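CurF (Lyngbya majuscula, PDB 2Q35) probably decarboxylates an acyl intermediate during polyketide chain beta-branching, through its crotonase-family ECH2 domain. Local coordinates at residues 13-18 and 184-189; 51-54 and 59-62; 137-142 and 220-225. The protein carries 1 engineered substitution. One frame throughout, in Å; residues are numbered along the deposited sequence.

Interaction 1. Residues 13-18 and 184-189; sequences VVQITM and YAQQLG
Gln15 and Gln186 meet because both side chains are drawn out to nearly full length: in Gln15 the first torsion sets CG opposite the backbone N (chi1 -177°), whereas in Gln186 CG lies opposite the carbonyl carbon, and each chain then runs extended to its amide. Gln186 NE2 donates to Gln15 OE1 over 3.3 Å, a long and bent bond with an N-H...O angle of 144°. The acceptor lies close to the plane of the Gln186 amide, while the two amide groups are turned 35° against each other. Gln15 spends its other amide atom within its own strand, where NE2 donates to Thr17 OG1 at 2.9 Å. That second bond is consistent with the amide being turned so that OE1 faces the helix. At the other end no side-chain polar group takes part: the CG2 methyl of Val13 rests on the peptide of Gly189, 3.6 Å from Gly189 O. With no side chain at Gly189, helix and strand come near here, Val13 CA and Gly189 CA being 6.3 Å apart. The pairing thus lays helix 178-192 against the face of the crotonase sheet at strand 13-18, which runs between strands 4-10 and 50-54; Ile52 of the latter packs on both Val13 and Gln186, and another subunit touches the helix at Tyr184 and Leu188.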
ATOM      1  N   VAL A  13       5.400  10.418  28.223  1.00 13.60           N
ATOM      2  CA  VAL A  13       5.452   9.061  27.655  1.00 13.25           C
ATOM      3  C   VAL A  13       5.299   8.062  28.802  1.00 13.06           C
ATOM      4  O   VAL A  13       5.976   8.175  29.857  1.00 14.37           O
ATOM      5  CB  VAL A  13       6.804   8.806  26.904  1.00 11.79           C
ATOM      6  CG1 VAL A  13       6.834   7.433  26.286  1.00 15.68           C
ATOM      7  CG2 VAL A  13       6.989   9.830  25.806  1.00 12.37           C
ATOM      8  N   VAL A  14       4.429   7.080  28.613  1.00 12.04           N
ATOM      9  CA  VAL A  14       4.230   6.040  29.644  1.00 12.45           C
ATOM     10  C   VAL A  14       4.344   4.650  29.050  1.00 14.19           C
ATOM     11  O   VAL A  14       4.208   4.478  27.849  1.00 14.76           O
ATOM     12  CB  VAL A  14       2.897   6.211  30.433  1.00 13.27           C
ATOM     13  CG1 VAL A  14       2.823   7.598  31.014  1.00 13.91           C
ATOM     14  CG2 VAL A  14       1.723   5.912  29.539  1.00 15.19           C
ATOM     15  N   GLN A  15       4.643   3.674  29.894  1.00 13.72           N
ATOM     16  CA  GLN A  15       4.789   2.317  29.433  1.00 13.94           C
ATOM     17  C   GLN A  15       3.808   1.415  30.161  1.00 13.93           C
ATOM     18  O   GLN A  15       3.726   1.444  31.391  1.00 14.09           O
ATOM     19  CB  GLN A  15       6.253   1.860  29.656  1.00 13.90           C
ATOM     20  CG  GLN A  15       6.552   0.446  29.130  1.00 13.37           C
ATOM     21  CD  GLN A  15       8.014   0.053  29.362  1.00 14.83           C
ATOM     22  OE1 GLN A  15       8.901   0.859  29.117  1.00 16.44           O
ATOM     23  NE2 GLN A  15       8.252  -1.158  29.877  1.00 16.05           N
ATOM     24  N   ILE A  16       3.066   0.611  29.391  1.00 14.31           N
ATOM     25  CA  ILE A  16       2.186  -0.426  29.956  1.00 15.16           C
ATOM     26  C   ILE A  16       2.812  -1.762  29.613  1.00 14.95           C
ATOM     27  O   ILE A  16       2.983  -2.087  28.435  1.00 15.13           O
ATOM     28  CB  ILE A  16       0.767  -0.338  29.376  1.00 15.95           C
ATOM     29  CG1 ILE A  16       0.097   0.975  29.837  1.00 15.84           C
ATOM     30  CG2 ILE A  16      -0.063  -1.557  29.799  1.00 15.34           C
ATOM     31  CD1 ILE A  16      -1.347   1.254  29.237  1.00 16.07           C
ATOM     32  N   THR A  17       3.176  -2.517  30.645  1.00 15.91           N
ATOM     33  CA  THR A  17       3.964  -3.724  30.487  1.00 15.05           C
ATOM     34  C   THR A  17       3.139  -4.897  30.919  1.00 14.47           C
ATOM     35  O   THR A  17       2.704  -4.953  32.067  1.00 15.09           O
ATOM     36  CB  THR A  17       5.243  -3.658  31.373  1.00 16.19           C
ATOM     37  OG1 THR A  17       5.962  -2.471  31.030  1.00 14.01           O
ATOM     38  CG2 THR A  17       6.141  -4.868  31.154  1.00 16.45           C
ATOM     39  N   MET A  18       2.954  -5.837  30.000  1.00 14.88           N
ATOM     40  CA  MET A  18       2.235  -7.089  30.279  1.00 14.33           C
ATOM     41  C   MET A  18       3.203  -8.151  30.751  1.00 15.36           C
ATOM     42  O   MET A  18       4.174  -8.460  30.057  1.00 14.63           O
ATOM     43  CB  MET A  18       1.512  -7.613  29.018  1.00 14.84           C
ATOM     44  CG  MET A  18       0.404  -6.692  28.504  1.00 14.01           C
ATOM     45  SD  MET A  18      -0.263  -7.195  26.907  1.00 15.90           S
ATOM     46  CE  MET A  18       1.128  -6.930  25.810  1.00 15.00           C
ATOM     47  N   TYR A 184      13.906   1.464  21.047  1.00  9.28           N
ATOM     48  CA  TYR A 184      13.526   2.085  19.786  1.00  8.59           C
ATOM     49  C   TYR A 184      12.155   2.746  19.985  1.00  9.48           C
ATOM     50  O   TYR A 184      11.972   3.899  19.599  1.00  9.91           O
ATOM     51  CB  TYR A 184      13.478   1.053  18.657  1.00  9.41           C
ATOM     52  CG  TYR A 184      13.116   1.661  17.312  1.00  8.87           C
ATOM     53  CD1 TYR A 184      11.800   2.011  17.029  1.00 12.56           C
ATOM     54  CD2 TYR A 184      14.088   1.914  16.331  1.00 14.02           C
ATOM     55  CE1 TYR A 184      11.447   2.577  15.822  1.00 12.59           C
ATOM     56  CE2 TYR A 184      13.736   2.480  15.095  1.00 12.79           C
ATOM     57  CZ  TYR A 184      12.389   2.804  14.862  1.00 16.26           C
ATOM     58  OH  TYR A 184      11.944   3.365  13.679  1.00 17.41           O
ATOM     59  N   ALA A 185      11.232   2.003  20.602  1.00  9.85           N
ATOM     60  CA  ALA A 185       9.863   2.507  20.853  1.00  8.76           C
ATOM     61  C   ALA A 185       9.901   3.747  21.753  1.00 10.23           C
ATOM     62  O   ALA A 185       9.193   4.737  21.507  1.00 11.66           O
ATOM     63  CB  ALA A 185       8.979   1.431  21.472  1.00 10.27           C
ATOM     64  N   GLN A 186      10.745   3.704  22.781  1.00 11.25           N
ATOM     65  CA  GLN A 186      10.844   4.810  23.723  1.00 11.59           C
ATOM     66  C   GLN A 186      11.361   6.054  23.025  1.00 12.25           C
ATOM     67  O   GLN A 186      10.858   7.159  23.257  1.00 12.67           O
ATOM     68  CB  GLN A 186      11.748   4.441  24.910  1.00 12.27           C
ATOM     69  CG  GLN A 186      11.126   3.363  25.818  1.00 10.75           C
ATOM     70  CD  GLN A 186      12.129   2.748  26.791  1.00 12.52           C
ATOM     71  OE1 GLN A 186      13.340   2.871  26.602  1.00 13.63           O
ATOM     72  NE2 GLN A 186      11.630   2.070  27.810  1.00 12.15           N
ATOM     73  N   GLN A 187      12.347   5.875  22.154  1.00 10.76           N
ATOM     74  CA  GLN A 187      12.909   7.011  21.406  1.00 13.15           C
ATOM     75  C   GLN A 187      11.880   7.647  20.489  1.00 11.96           C
ATOM     76  O   GLN A 187      11.772   8.886  20.442  1.00 12.75           O
ATOM     77  CB  GLN A 187      14.167   6.586  20.633  1.00 12.43           C
ATOM     78  CG  GLN A 187      15.326   6.276  21.575  1.00 17.36           C
ATOM     79  CD  GLN A 187      16.605   5.880  20.865  1.00 19.89           C
ATOM     80  OE1 GLN A 187      16.849   6.265  19.714  1.00 34.31           O
ATOM     81  NE2 GLN A 187      17.448   5.116  21.563  1.00 28.90           N
ATOM     82  N   LEU A 188      11.112   6.806  19.777  1.00 11.31           N
ATOM     83  CA  LEU A 188      10.044   7.286  18.916  1.00 11.01           C
ATOM     84  C   LEU A 188       8.996   8.002  19.772  1.00 10.65           C
ATOM     85  O   LEU A 188       8.509   9.076  19.373  1.00 10.89           O
ATOM     86  CB  LEU A 188       9.421   6.118  18.149  1.00 11.71           C
ATOM     87  CG  LEU A 188       8.192   6.424  17.272  1.00 10.96           C
ATOM     88  CD1 LEU A 188       8.459   7.520  16.228  1.00 11.15           C
ATOM     89  CD2 LEU A 188       7.706   5.114  16.643  1.00 12.54           C
ATOM     90  N   GLY A 189       8.675   7.437  20.934  1.00  9.50           N
ATOM     91  CA  GLY A 189       7.627   8.028  21.802  1.00 10.07           C
ATOM     92  C   GLY A 189       8.053   9.429  22.227  1.00 11.59           C
ATOM     93  O   GLY A 189       7.262  10.359  22.236  1.00 11.89           O
TER

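Interaction 2. Residues 51-54 and 59-62; sequences VILT and YFSS
Phe60 presents the edge of its ring to the end of the strand carrying Leu53 and Thr54, in the core of a crotonase fold. The strand is one of the central parallel strands of the sheet, and Phe60 sits where the chain turns a corner on its way to helix 66-73. Closest in the first shell is Leu53 O, 3.5 Å from Phe60 CE1 and in the plane of the ring, so the carbonyl looks at the ring's C-H rim, not at its pi face; the approach is consistent with a weak C-H...O contact. Thr54 CA lies beside the same rim, 3.9 Å from Phe60 CE1. The leucyl side chain completes the shell: Leu53 CG is 4.2 Å from Phe60 CZ, and the two side chains cross at about a right angle. Phe60 reaches this place because its CG stands opposite the backbone N (chi1 174°), carrying the ring back along the chain to the strand it has left.

Beyond this shell, backbone bonding of Leu53 to Ile94 ties the strand to its neighbour 93-97, and Met97 of that strand packs on Phe60. Asn25 ND2 donates to Phe60 O and holds the corner from the main-chain side. In crotonase relatives the loop that follows this strand supplies one of the amides of the oxyanion hole, and Phe60 lies in the corresponding loop here. Thr54 CB leaves its CA on the side away from Phe60, and its OG1 bonds to Ala96 O. The apolar part of the contact ends at one methyl, Leu53 CD2, 4.1 Å from Phe60 CZ.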
ATOM      1  N   VAL A  51       1.548   6.231  24.766  1.00 12.43           N
ATOM      2  CA  VAL A  51       1.603   4.961  25.495  1.00 13.85           C
ATOM      3  C   VAL A  51       2.525   3.984  24.738  1.00 13.85           C
ATOM      4  O   VAL A  51       2.382   3.828  23.520  1.00 15.13           O
ATOM      5  CB  VAL A  51       0.216   4.320  25.551  1.00 13.84           C
ATOM      6  CG1 VAL A  51       0.327   2.890  26.099  1.00 13.81           C
ATOM      7  CG2 VAL A  51      -0.732   5.158  26.395  1.00 15.27           C
ATOM      8  N   ILE A  52       3.480   3.370  25.440  1.00 13.53           N
ATOM      9  CA  ILE A  52       4.242   2.267  24.881  1.00 14.44           C
ATOM     10  C   ILE A  52       3.710   0.987  25.497  1.00 13.39           C
ATOM     11  O   ILE A  52       3.795   0.798  26.727  1.00 15.87           O
ATOM     12  CB  ILE A  52       5.753   2.452  25.187  1.00 13.03           C
ATOM     13  CG1 ILE A  52       6.223   3.758  24.515  1.00 18.44           C
ATOM     14  CG2 ILE A  52       6.578   1.250  24.639  1.00 17.16           C
ATOM     15  CD1 ILE A  52       7.653   4.090  24.756  1.00 25.26           C
ATOM     16  N   LEU A  53       3.156   0.116  24.662  1.00 13.02           N
ATOM     17  CA  LEU A  53       2.647  -1.178  25.132  1.00 13.65           C
ATOM     18  C   LEU A  53       3.671  -2.271  24.841  1.00 13.31           C
ATOM     19  O   LEU A  53       4.108  -2.436  23.713  1.00 13.56           O
ATOM     20  CB  LEU A  53       1.336  -1.503  24.412  1.00 14.87           C
ATOM     21  CG  LEU A  53       0.645  -2.832  24.734  1.00 15.05           C
ATOM     22  CD1 LEU A  53       0.266  -2.975  26.218  1.00 18.25           C
ATOM     23  CD2 LEU A  53      -0.605  -3.029  23.831  1.00 14.42           C
ATOM     24  N   THR A  54       4.023  -3.046  25.855  1.00 13.43           N
ATOM     25  CA  THR A  54       5.082  -4.046  25.661  1.00 13.08           C
ATOM     26  C   THR A  54       4.806  -5.281  26.527  1.00 13.75           C
ATOM     27  O   THR A  54       3.914  -5.274  27.394  1.00 15.24           O
ATOM     28  CB  THR A  54       6.475  -3.423  25.903  1.00 14.42           C
ATOM     29  OG1 THR A  54       7.488  -4.235  25.285  1.00 14.64           O
ATOM     30  CG2 THR A  54       6.782  -3.251  27.404  1.00 13.12           C
ATOM     31  N   TYR A  59       7.952 -12.884  25.180  1.00 16.47           N
ATOM     32  CA  TYR A  59       6.549 -12.799  24.750  1.00 16.27           C
ATOM     33  C   TYR A  59       6.009 -11.386  24.758  1.00 14.98           C
ATOM     34  O   TYR A  59       6.101 -10.670  25.772  1.00 15.74           O
ATOM     35  CB  TYR A  59       5.654 -13.652  25.648  1.00 17.28           C
ATOM     36  CG  TYR A  59       6.011 -15.101  25.612  1.00 17.39           C
ATOM     37  CD1 TYR A  59       5.553 -15.913  24.587  1.00 16.62           C
ATOM     38  CD2 TYR A  59       6.843 -15.643  26.584  1.00 19.97           C
ATOM     39  CE1 TYR A  59       5.913 -17.266  24.537  1.00 22.15           C
ATOM     40  CE2 TYR A  59       7.207 -16.987  26.552  1.00 20.68           C
ATOM     41  CZ  TYR A  59       6.745 -17.782  25.521  1.00 23.63           C
ATOM     42  OH  TYR A  59       7.095 -19.113  25.514  1.00 24.39           O
ATOM     43  N   PHE A  60       5.444 -10.994  23.621  1.00 14.68           N
ATOM     44  CA  PHE A  60       4.616  -9.809  23.593  1.00 13.49           C
ATOM     45  C   PHE A  60       3.191 -10.214  24.014  1.00 14.22           C
ATOM     46  O   PHE A  60       2.718  -9.809  25.069  1.00 14.95           O
ATOM     47  CB  PHE A  60       4.633  -9.103  22.223  1.00 12.68           C
ATOM     48  CG  PHE A  60       3.650  -7.951  22.145  1.00 13.04           C
ATOM     49  CD1 PHE A  60       3.946  -6.753  22.768  1.00 14.31           C
ATOM     50  CD2 PHE A  60       2.402  -8.088  21.480  1.00 14.82           C
ATOM     51  CE1 PHE A  60       3.046  -5.644  22.708  1.00 15.60           C
ATOM     52  CE2 PHE A  60       1.483  -7.000  21.441  1.00 13.64           C
ATOM     53  CZ  PHE A  60       1.816  -5.784  22.062  1.00 15.19           C
ATOM     54  N   SER A  61       2.525 -11.023  23.185  1.00 13.38           N
ATOM     55  CA  SER A  61       1.188 -11.534  23.506  1.00 13.73           C
ATOM     56  C   SER A  61       0.891 -12.841  22.781  1.00 13.73           C
ATOM     57  O   SER A  61       1.104 -12.953  21.573  1.00 13.41           O
ATOM     58  CB  SER A  61       0.127 -10.482  23.153  1.00 15.14           C
ATOM     59  OG  SER A  61      -1.172 -11.039  23.378  1.00 14.62           O
ATOM     60  N   SER A  62       0.396 -13.828  23.533  1.00 14.70           N
ATOM     61  CA  SER A  62       0.110 -15.163  22.988  1.00 15.21           C
ATOM     62  C   SER A  62      -1.352 -15.299  22.538  1.00 14.27           C
ATOM     63  O   SER A  62      -1.747 -16.341  22.021  1.00 15.53           O
ATOM     64  CB  SER A  62       0.467 -16.266  24.008  1.00 16.91           C
ATOM     65  OG  SER A  62       1.866 -16.250  24.281  1.00 19.66           O
TER

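Interaction 3. Residues 137-142 and 220-225; sequences ATSLIL and KKELEI
Glu222 reaches out from the long helix 197-230 and lays its carboxylate over the first turn of helix 138-146, accepting from the amides at the start of that helix. Both oxygens are met on their syn sides, with the donors somewhat out of the carboxylate plane. Glu222 OE1 accepts from Thr138 N at 2.9 Å with an N-H...O angle of 151°, and Glu222 OE2 accepts from Ser139 N, also at 2.9 Å but nearly straight at 177°. Ala137, at the N-cap position, has a methyl that cannot cap and that points away; its own N lies 2.9 Å from Glu222 OE1. The carboxylate thus meets the amides at the positive end of the helix dipole, which would be expected to stabilise its negative charge.

The grip slackens on the side of Leu140. There a water takes over, accepting from Leu140 N at 2.8 Å and giving only a weak bond to Glu222 OE2, while the far face of the 220-225 segment, with Lys220, Lys221 and Glu224, is exposed. Replaced by an alanine, Glu222 would lose its carboxylate, and the amides of Thr138 and Ser139 are likely to be left without their acceptors. Ser139 OG bonds to His206 of the third subunit, which also packs on Glu222, placing the carboxylate at a subunit interface. At the start of helix 138-146, Ala137 meets Phe215 and Ala218 of helix 197-230, while helices 104-110 and 148-157 pack on Thr138 and Leu142.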
ATOM      1  N   ALA A 137     -11.138  -8.526  13.022  1.00 15.53           N
ATOM      2  CA  ALA A 137     -10.875  -7.681  11.850  1.00 15.11           C
ATOM      3  C   ALA A 137      -9.431  -7.881  11.406  1.00 15.76           C
ATOM      4  O   ALA A 137      -8.708  -6.916  11.084  1.00 16.89           O
ATOM      5  CB  ALA A 137     -11.164  -6.183  12.135  1.00 16.67           C
ATOM      6  N   THR A 138      -9.016  -9.142  11.401  1.00 15.07           N
ATOM      7  CA  THR A 138      -7.650  -9.512  10.987  1.00 16.80           C
ATOM      8  C   THR A 138      -7.330  -9.045   9.574  1.00 17.61           C
ATOM      9  O   THR A 138      -6.250  -8.473   9.324  1.00 17.76           O
ATOM     10  CB  THR A 138      -7.431 -11.043  11.101  1.00 17.31           C
ATOM     11  OG1 THR A 138      -7.409 -11.403  12.481  1.00 15.94           O
ATOM     12  CG2 THR A 138      -6.099 -11.467  10.485  1.00 20.15           C
ATOM     13  N   SER A 139      -8.222  -9.328   8.631  1.00 16.19           N
ATOM     14  CA  SER A 139      -7.932  -8.986   7.247  1.00 17.71           C
ATOM     15  C   SER A 139      -7.891  -7.464   7.056  1.00 17.92           C
ATOM     16  O   SER A 139      -7.009  -6.939   6.377  1.00 17.67           O
ATOM     17  CB  SER A 139      -8.903  -9.677   6.289  1.00 17.65           C
ATOM     18  OG  SER A 139     -10.184  -9.079   6.259  1.00 22.00           O
ATOM     19  N   LEU A 140      -8.827  -6.751   7.685  1.00 16.19           N
ATOM     20  CA  LEU A 140      -8.827  -5.300   7.591  1.00 15.85           C
ATOM     21  C   LEU A 140      -7.495  -4.735   8.075  1.00 15.51           C
ATOM     22  O   LEU A 140      -6.822  -3.980   7.364  1.00 16.09           O
ATOM     23  CB  LEU A 140      -9.974  -4.698   8.419  1.00 15.86           C
ATOM     24  CG  LEU A 140     -10.063  -3.161   8.449  1.00 18.50           C
ATOM     25  CD1 LEU A 140     -10.487  -2.608   7.099  1.00 22.48           C
ATOM     26  CD2 LEU A 140     -11.030  -2.680   9.525  1.00 15.33           C
ATOM     27  N   ILE A 141      -7.129  -5.109   9.290  1.00 15.72           N
ATOM     28  CA  ILE A 141      -5.954  -4.525   9.941  1.00 16.86           C
ATOM     29  C   ILE A 141      -4.656  -4.992   9.269  1.00 18.08           C
ATOM     30  O   ILE A 141      -3.778  -4.167   8.992  1.00 16.89           O
ATOM     31  CB  ILE A 141      -5.979  -4.795  11.456  1.00 17.32           C
ATOM     32  CG1 ILE A 141      -7.120  -4.015  12.124  1.00 18.22           C
ATOM     33  CG2 ILE A 141      -4.662  -4.383  12.113  1.00 18.50           C
ATOM     34  CD1 ILE A 141      -6.949  -2.442  12.144  1.00 19.08           C
ATOM     35  N   LEU A 142      -4.532  -6.285   8.965  1.00 17.55           N
ATOM     36  CA  LEU A 142      -3.281  -6.725   8.321  1.00 18.73           C
ATOM     37  C   LEU A 142      -3.057  -6.126   6.942  1.00 19.31           C
ATOM     38  O   LEU A 142      -1.929  -5.754   6.605  1.00 19.05           O
ATOM     39  CB  LEU A 142      -3.216  -8.247   8.245  1.00 20.08           C
ATOM     40  CG  LEU A 142      -2.353  -8.809   9.372  1.00 24.40           C
ATOM     41  CD1 LEU A 142      -3.091  -8.806  10.720  1.00 25.27           C
ATOM     42  CD2 LEU A 142      -1.854 -10.201   8.981  1.00 30.26           C
ATOM     43  N   LYS A 220     -17.816  -7.981  12.713  1.00 15.70           N
ATOM     44  CA  LYS A 220     -19.033  -8.776  12.522  1.00 16.68           C
ATOM     45  C   LYS A 220     -18.909  -9.828  11.423  1.00 16.00           C
ATOM     46  O   LYS A 220     -19.311 -10.996  11.615  1.00 15.54           O
ATOM     47  CB  LYS A 220     -20.222  -7.828  12.246  1.00 16.19           C
ATOM     48  CG  LYS A 220     -21.563  -8.527  11.948  1.00 18.63           C
ATOM     49  CD  LYS A 220     -22.660  -7.511  11.556  1.00 19.61           C
ATOM     50  CE  LYS A 220     -23.903  -8.227  11.004  1.00 22.30           C
ATOM     51  NZ  LYS A 220     -25.130  -7.352  10.991  1.00 29.19           N
ATOM     52  N   LYS A 221     -18.360  -9.427  10.275  1.00 15.87           N
ATOM     53  CA  LYS A 221     -18.235 -10.354   9.140  1.00 16.77           C
ATOM     54  C   LYS A 221     -17.263 -11.501   9.460  1.00 15.53           C
ATOM     55  O   LYS A 221     -17.548 -12.680   9.167  1.00 15.33           O
ATOM     56  CB  LYS A 221     -17.803  -9.624   7.865  1.00 17.65           C
ATOM     57  CG  LYS A 221     -18.846  -8.710   7.254  1.00 23.15           C
ATOM     58  CD  LYS A 221     -18.353  -8.123   5.944  1.00 22.54           C
ATOM     59  CE  LYS A 221     -19.407  -7.232   5.285  1.00 33.96           C
ATOM     60  NZ  LYS A 221     -18.796  -6.374   4.216  1.00 37.52           N
ATOM     61  N   GLU A 222     -16.119 -11.170  10.068  1.00 15.38           N
ATOM     62  CA  GLU A 222     -15.170 -12.205  10.455  1.00 15.31           C
ATOM     63  C   GLU A 222     -15.784 -13.135  11.505  1.00 15.67           C
ATOM     64  O   GLU A 222     -15.649 -14.362  11.408  1.00 16.82           O
ATOM     65  CB  GLU A 222     -13.849 -11.591  10.944  1.00 15.47           C
ATOM     66  CG  GLU A 222     -13.025 -10.997   9.800  1.00 14.19           C
ATOM     67  CD  GLU A 222     -11.552 -10.854  10.168  1.00 15.42           C
ATOM     68  OE1 GLU A 222     -11.251 -10.959  11.381  1.00 16.23           O
ATOM     69  OE2 GLU A 222     -10.743 -10.657   9.232  1.00 15.70           O
ATOM     70  N   LEU A 223     -16.494 -12.578  12.486  1.00 16.07           N
ATOM     71  CA  LEU A 223     -17.150 -13.422  13.468  1.00 14.97           C
ATOM     72  C   LEU A 223     -18.096 -14.446  12.828  1.00 15.40           C
ATOM     73  O   LEU A 223     -18.060 -15.632  13.196  1.00 15.54           O
ATOM     74  CB  LEU A 223     -17.887 -12.585  14.524  1.00 15.25           C
ATOM     75  CG  LEU A 223     -18.333 -13.348  15.772  1.00 20.75           C
ATOM     76  CD1 LEU A 223     -17.194 -14.138  16.409  1.00 20.86           C
ATOM     77  CD2 LEU A 223     -18.978 -12.389  16.798  1.00 18.27           C
ATOM     78  N   GLU A 224     -18.948 -13.980  11.908  1.00 15.35           N
ATOM     79  CA  GLU A 224     -19.938 -14.838  11.230  1.00 17.11           C
ATOM     80  C   GLU A 224     -19.306 -16.020  10.490  1.00 17.12           C
ATOM     81  O   GLU A 224     -19.796 -17.150  10.592  1.00 17.30           O
ATOM     82  CB  GLU A 224     -20.860 -14.010  10.310  1.00 18.24           C
ATOM     83  CG  GLU A 224     -22.153 -13.545  11.037  1.00 24.54           C
ATOM     84  CD  GLU A 224     -22.789 -12.241  10.503  1.00 24.11           C
ATOM     85  OE1 GLU A 224     -22.600 -11.900   9.304  1.00 35.63           O
ATOM     86  OE2 GLU A 224     -23.494 -11.562  11.308  1.00 26.03           O
ATOM     87  N   ILE A 225     -18.200 -15.756   9.784  1.00 15.54           N
ATOM     88  CA  ILE A 225     -17.532 -16.793   8.979  1.00 15.60           C
ATOM     89  C   ILE A 225     -16.786 -17.713   9.942  1.00 16.34           C
ATOM     90  O   ILE A 225     -16.756 -18.944   9.773  1.00 16.41           O
ATOM     91  CB  ILE A 225     -16.548 -16.144   7.954  1.00 15.54           C
ATOM     92  CG1 ILE A 225     -17.316 -15.245   6.981  1.00 18.48           C
ATOM     93  CG2 ILE A 225     -15.731 -17.217   7.193  1.00 15.29           C
ATOM     94  CD1 ILE A 225     -16.440 -14.191   6.306  1.00 17.52           C
TER
HETATM   95  O   HOH W   1     -11.280  -7.802   8.661  1.00 24.41           O

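How the interactions relate
Interactions 1 and 2 belong to one sheet, since strands 13-18 and 50-54 are neighbours in it; Val14 O and Ile52 N, 2.7 Å apart, probably share a hydrogen bond, and interaction 2 is nested within the chain loop that interaction 1 closes. Interaction 2 is the most central and buried, a ring edge against a carbonyl and a leucine methyl, whereas interaction 1 lies farther out, is partly buried and mixes an amide pair with a methyl contact. Interaction 3 stands apart, its centre about 28 Å from that of interaction 1 and across the chain's middle. Though peripheral it is buried, and its chemistry is charged and polar, joining two helices at a subunit interface. Helices 178-192 and 197-230, consecutive in sequence, serve interactions 1 and 3.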